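Local coordinates for protein aspartokinase (Arabidopsis thaliana, PDB 2CDQ) that catalyses the ATP-dependent phosphorylation of L-aspartate to 4-phospho-L-aspartate, the first step of lysine, threonine, methionine and isoleucine synthesis in the aspartate-family pathway, at residues L63-G77 against L143-F155. Numbering follows the deposited sequence.
Sequences LSAMGKTTNNLLLAG and LVSFGECLSTRIF. With LYS (lysine), chain D.
L73 and L143 meet in a buried, roughly antiparallel helix pair of the kinase domain, where helix 69-77 crosses helix 143-155 at 149°. L73 acts as a knob in a hole formed by L143, V144, F146 and G147. Its CD1 lies 3.5 Å from the backbone N of G147, and its CB lies 3.7 Å from CD2 of L143. At G147 the two segments run close together: the CA atoms of A65 and E148 are 4.3 Å apart, and A65 CB rests on the G147 backbone. The turn 64-68 follows strand 59-63 of the central sheet in the amino acid kinase fold and leads into helix 69-77. S151 ties this turn to the other helix. The S151 hydroxyl donates to S64 O at 2.6 Å, in the carbonyl plane; a chi1 of 178° turns OG away from the backbone N to reach it. A water accepts from M66 N and donates to G147 O. E148, a substrate-binding residue, bends at chi2 (75°) toward the pocket. There its OE1 accepts a hydrogen bond (2.5 Å) from N of the bound lysine. S64, A65 and T70 line the same pocket. At the far end, L63 CD1 packs 3.6 Å from F155 CB.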
loop_
_atom_site.group_PDB
_atom_site.type_symbol
_atom_site.label_atom_id
_atom_site.label_comp_id
_atom_site.label_asym_id
_atom_site.label_seq_id
_atom_site.Cartn_x
_atom_site.Cartn_y
_atom_site.Cartn_z
ATOM N N LEU A 63 28.962 10.612 22.160
ATOM C CA LEU A 63 27.995 11.360 22.958
ATOM C C LEU A 63 27.014 12.168 22.130
ATOM O O LEU A 63 27.387 12.815 21.151
ATOM C CB LEU A 63 28.692 12.298 23.947
ATOM C CG LEU A 63 29.504 11.721 25.101
ATOM C CD1 LEU A 63 29.933 12.860 25.989
ATOM C CD2 LEU A 63 28.705 10.699 25.892
ATOM N N SER A 64 25.754 12.122 22.554
ATOM C CA SER A 64 24.740 13.060 22.094
ATOM C C SER A 64 24.901 14.390 22.837
ATOM O O SER A 64 25.807 14.534 23.657
ATOM C CB SER A 64 23.353 12.482 22.348
ATOM O OG SER A 64 23.142 11.326 21.557
ATOM N N ALA A 65 24.034 15.358 22.550
ATOM C CA ALA A 65 24.008 16.613 23.297
ATOM C C ALA A 65 23.371 16.372 24.662
ATOM O O ALA A 65 22.663 15.383 24.842
ATOM C CB ALA A 65 23.237 17.658 22.532
ATOM N N MET A 66 23.620 17.266 25.617
ATOM C CA MET A 66 23.053 17.138 26.971
ATOM C C MET A 66 21.531 17.208 26.939
ATOM O O MET A 66 20.951 18.230 26.567
ATOM C CB MET A 66 23.620 18.198 27.923
ATOM C CG MET A 66 25.117 18.068 28.190
ATOM S SD MET A 66 25.672 19.069 29.580
ATOM C CE MET A 66 25.025 18.133 30.968
ATOM N N GLY A 67 20.905 16.103 27.328
ATOM C CA GLY A 67 19.464 15.884 27.202
ATOM C C GLY A 67 18.590 17.072 26.889
ATOM O O GLY A 67 18.382 17.952 27.728
ATOM N N LYS A 68 18.070 17.085 25.671
ATOM C CA LYS A 68 17.113 18.108 25.225
ATOM C C LYS A 68 17.729 19.454 24.808
ATOM O O LYS A 68 16.990 20.382 24.446
ATOM C CB LYS A 68 15.977 18.315 26.244
ATOM C CG LYS A 68 14.956 17.203 26.257
ATOM C CD LYS A 68 13.825 17.520 27.223
ATOM C CE LYS A 68 13.187 16.246 27.791
ATOM N NZ LYS A 68 12.673 15.325 26.722
ATOM N N THR A 69 19.057 19.572 24.843
ATOM C CA THR A 69 19.685 20.792 24.336
ATOM C C THR A 69 19.549 20.875 22.820
ATOM O O THR A 69 19.335 21.957 22.284
ATOM C CB THR A 69 21.158 20.976 24.779
ATOM O OG1 THR A 69 21.892 19.767 24.566
ATOM C CG2 THR A 69 21.229 21.328 26.243
ATOM N N THR A 70 19.641 19.734 22.137
ATOM C CA THR A 70 19.429 19.694 20.688
ATOM C C THR A 70 18.086 20.310 20.327
ATOM O O THR A 70 18.009 21.180 19.466
ATOM C CB THR A 70 19.525 18.267 20.111
ATOM O OG1 THR A 70 20.897 17.853 20.095
ATOM C CG2 THR A 70 18.990 18.211 18.685
ATOM N N ASN A 71 17.030 19.875 20.998
ATOM C CA ASN A 71 15.715 20.431 20.738
ATOM C C ASN A 71 15.636 21.901 21.122
ATOM O O ASN A 71 14.979 22.691 20.445
ATOM C CB ASN A 71 14.627 19.634 21.451
ATOM C CG ASN A 71 13.307 19.691 20.720
ATOM O OD1 ASN A 71 12.344 20.293 21.195
ATOM N ND2 ASN A 71 13.264 19.088 19.535
ATOM N N ASN A 72 16.319 22.261 22.205
ATOM C CA ASN A 72 16.317 23.635 22.690
ATOM C C ASN A 72 17.004 24.585 21.723
ATOM O O ASN A 72 16.538 25.704 21.528
ATOM C CB ASN A 72 16.948 23.728 24.078
ATOM C CG ASN A 72 16.039 23.203 25.173
ATOM O OD1 ASN A 72 14.809 23.240 25.061
ATOM N ND2 ASN A 72 16.645 22.717 26.246
ATOM N N LEU A 73 18.100 24.119 21.118
ATOM C CA LEU A 73 18.825 24.866 20.090
ATOM C C LEU A 73 17.915 25.178 18.893
ATOM O O LEU A 73 17.789 26.335 18.493
ATOM C CB LEU A 73 20.059 24.081 19.637
ATOM C CG LEU A 73 21.210 23.876 20.623
ATOM C CD1 LEU A 73 22.089 22.722 20.185
ATOM C CD2 LEU A 73 22.042 25.136 20.784
ATOM N N LEU A 74 17.272 24.146 18.347
ATOM C CA LEU A 74 16.319 24.297 17.250
ATOM C C LEU A 74 15.171 25.227 17.617
ATOM O O LEU A 74 14.756 26.055 16.808
ATOM C CB LEU A 74 15.762 22.938 16.819
ATOM C CG LEU A 74 16.647 21.985 16.005
ATOM C CD1 LEU A 74 16.117 20.559 16.075
ATOM C CD2 LEU A 74 16.768 22.428 14.558
ATOM N N LEU A 75 14.655 25.090 18.837
ATOM C CA LEU A 75 13.590 25.970 19.312
ATOM C C LEU A 75 14.070 27.418 19.382
ATOM O O LEU A 75 13.354 28.326 18.957
ATOM C CB LEU A 75 13.031 25.500 20.662
ATOM C CG LEU A 75 11.943 24.415 20.622
ATOM C CD1 LEU A 75 11.864 23.663 21.943
ATOM C CD2 LEU A 75 10.578 24.978 20.248
ATOM N N ALA A 76 15.288 27.612 19.893
ATOM C CA ALA A 76 15.938 28.927 19.946
ATOM C C ALA A 76 16.097 29.534 18.550
ATOM O O ALA A 76 15.967 30.755 18.372
ATOM C CB ALA A 76 17.293 28.831 20.648
ATOM N N GLY A 77 16.375 28.669 17.571
ATOM C CA GLY A 77 16.473 29.068 16.171
ATOM C C GLY A 77 15.178 29.661 15.659
ATOM O O GLY A 77 15.152 30.811 15.227
ATOM N N LEU A 143 23.846 25.443 14.011
ATOM C CA LEU A 143 23.186 25.706 15.285
ATOM C C LEU A 143 23.192 24.463 16.184
ATOM O O LEU A 143 23.736 24.503 17.295
ATOM C CB LEU A 143 21.753 26.184 15.038
ATOM C CG LEU A 143 21.029 27.162 15.973
ATOM C CD1 LEU A 143 19.553 27.187 15.627
ATOM C CD2 LEU A 143 21.187 26.828 17.442
ATOM N N VAL A 144 22.621 23.358 15.704
ATOM C CA VAL A 144 22.540 22.149 16.530
ATOM C C VAL A 144 23.910 21.526 16.850
ATOM O O VAL A 144 24.027 20.779 17.823
ATOM C CB VAL A 144 21.540 21.065 15.989
ATOM C CG1 VAL A 144 20.329 21.699 15.331
ATOM C CG2 VAL A 144 22.213 20.104 15.046
ATOM N N SER A 145 24.936 21.844 16.053
ATOM C CA SER A 145 26.278 21.283 16.262
ATOM C C SER A 145 26.860 21.688 17.618
ATOM O O SER A 145 27.666 20.961 18.198
ATOM C CB SER A 145 27.236 21.653 15.119
ATOM O OG SER A 145 27.787 22.959 15.259
ATOM N N PHE A 146 26.426 22.840 18.121
ATOM C CA PHE A 146 26.831 23.320 19.440
ATOM C C PHE A 146 26.499 22.328 20.539
ATOM O O PHE A 146 27.238 22.204 21.510
ATOM C CB PHE A 146 26.166 24.656 19.740
ATOM C CG PHE A 146 26.841 25.818 19.086
ATOM C CD1 PHE A 146 27.811 26.542 19.765
ATOM C CD2 PHE A 146 26.515 26.187 17.789
ATOM C CE1 PHE A 146 28.433 27.617 19.168
ATOM C CE2 PHE A 146 27.142 27.259 17.183
ATOM C CZ PHE A 146 28.102 27.975 17.873
ATOM N N GLY A 147 25.385 21.625 20.377
ATOM C CA GLY A 147 24.948 20.647 21.353
ATOM C C GLY A 147 26.019 19.638 21.691
ATOM O O GLY A 147 26.493 19.595 22.821
ATOM N N GLU A 148 26.404 18.837 20.703
ATOM C CA GLU A 148 27.404 17.786 20.890
ATOM C C GLU A 148 28.801 18.358 21.098
ATOM O O GLU A 148 29.636 17.737 21.753
ATOM C CB GLU A 148 27.414 16.815 19.706
ATOM C CG GLU A 148 26.140 15.988 19.545
ATOM C CD GLU A 148 24.968 16.784 18.979
ATOM O OE1 GLU A 148 23.835 16.263 19.008
ATOM O OE2 GLU A 148 25.169 17.923 18.508
ATOM N N CYS A 149 29.049 19.542 20.543
ATOM C CA CYS A 149 30.329 20.210 20.743
ATOM C C CYS A 149 30.539 20.590 22.201
ATOM O O CYS A 149 31.644 20.451 22.729
ATOM C CB CYS A 149 30.452 21.433 19.843
ATOM S SG CYS A 149 30.708 20.984 18.126
ATOM N N LEU A 150 29.474 21.065 22.845
ATOM C CA LEU A 150 29.501 21.347 24.268
ATOM C C LEU A 150 29.596 20.040 25.042
ATOM O O LEU A 150 30.515 19.836 25.839
ATOM C CB LEU A 150 28.251 22.109 24.676
ATOM C CG LEU A 150 28.184 23.577 24.283
ATOM C CD1 LEU A 150 26.747 24.047 24.359
ATOM C CD2 LEU A 150 29.067 24.424 25.174
ATOM N N SER A 151 28.645 19.151 24.771
ATOM C CA SER A 151 28.516 17.873 25.452
ATOM C C SER A 151 29.840 17.123 25.583
ATOM O O SER A 151 30.288 16.837 26.694
ATOM C CB SER A 151 27.498 17.016 24.715
ATOM O OG SER A 151 27.381 15.748 25.323
ATOM N N THR A 152 30.460 16.811 24.446
ATOM C CA THR A 152 31.725 16.076 24.429
ATOM C C THR A 152 32.848 16.768 25.209
ATOM O O THR A 152 33.575 16.106 25.951
ATOM C CB THR A 152 32.209 15.778 22.991
ATOM O OG1 THR A 152 32.056 16.944 22.168
ATOM C CG2 THR A 152 31.416 14.632 22.401
ATOM N N ARG A 153 32.970 18.088 25.044
ATOM C CA ARG A 153 34.033 18.874 25.694
ATOM C C ARG A 153 33.945 18.885 27.223
ATOM O O ARG A 153 34.966 18.805 27.910
ATOM C CB ARG A 153 34.076 20.301 25.146
ATOM C CG ARG A 153 34.866 20.423 23.862
ATOM C CD ARG A 153 34.771 21.816 23.255
ATOM N NE ARG A 153 35.513 21.899 22.000
ATOM C CZ ARG A 153 35.081 21.428 20.832
ATOM N NH1 ARG A 153 33.898 20.837 20.728
ATOM N NH2 ARG A 153 35.837 21.551 19.753
ATOM N N ILE A 154 32.726 18.988 27.744
ATOM C CA ILE A 154 32.496 18.887 29.180
ATOM C C ILE A 154 32.946 17.511 29.668
ATOM O O ILE A 154 33.760 17.408 30.590
ATOM C CB ILE A 154 31.017 19.159 29.551
ATOM C CG1 ILE A 154 30.703 20.647 29.390
ATOM C CG2 ILE A 154 30.730 18.725 30.970
ATOM C CD1 ILE A 154 29.230 20.996 29.403
ATOM N N PHE A 155 32.448 16.460 29.022
ATOM C CA PHE A 155 32.744 15.102 29.463
ATOM C C PHE A 155 34.234 14.768 29.364
ATOM O O PHE A 155 34.800 14.170 30.287
ATOM C CB PHE A 155 31.899 14.080 28.702
ATOM C CG PHE A 155 31.848 12.733 29.358
ATOM C CD1 PHE A 155 31.111 12.540 30.526
ATOM C CD2 PHE A 155 32.532 11.656 28.814
ATOM C CE1 PHE A 155 31.062 11.290 31.142
ATOM C CE2 PHE A 155 32.485 10.399 29.420
ATOM C CZ PHE A 155 31.751 10.217 30.587
HETATM N N LYS D . 22.108 14.773 20.012
HETATM C CA LYS D . 20.623 14.640 20.057
HETATM C C LYS D . 20.150 13.896 21.320
HETATM O O LYS D . 20.463 14.314 22.437
HETATM C CB LYS D . 20.107 13.980 18.771
HETATM C CG LYS D . 20.904 12.755 18.320
HETATM C CD LYS D . 20.186 12.002 17.215
HETATM C CE LYS D . 18.948 11.281 17.734
HETATM N NZ LYS D . 18.241 10.564 16.639
HETATM O OXT LYS D . 19.454 12.875 21.288
HETATM O O HOH W 1 25.052 19.627 25.159
#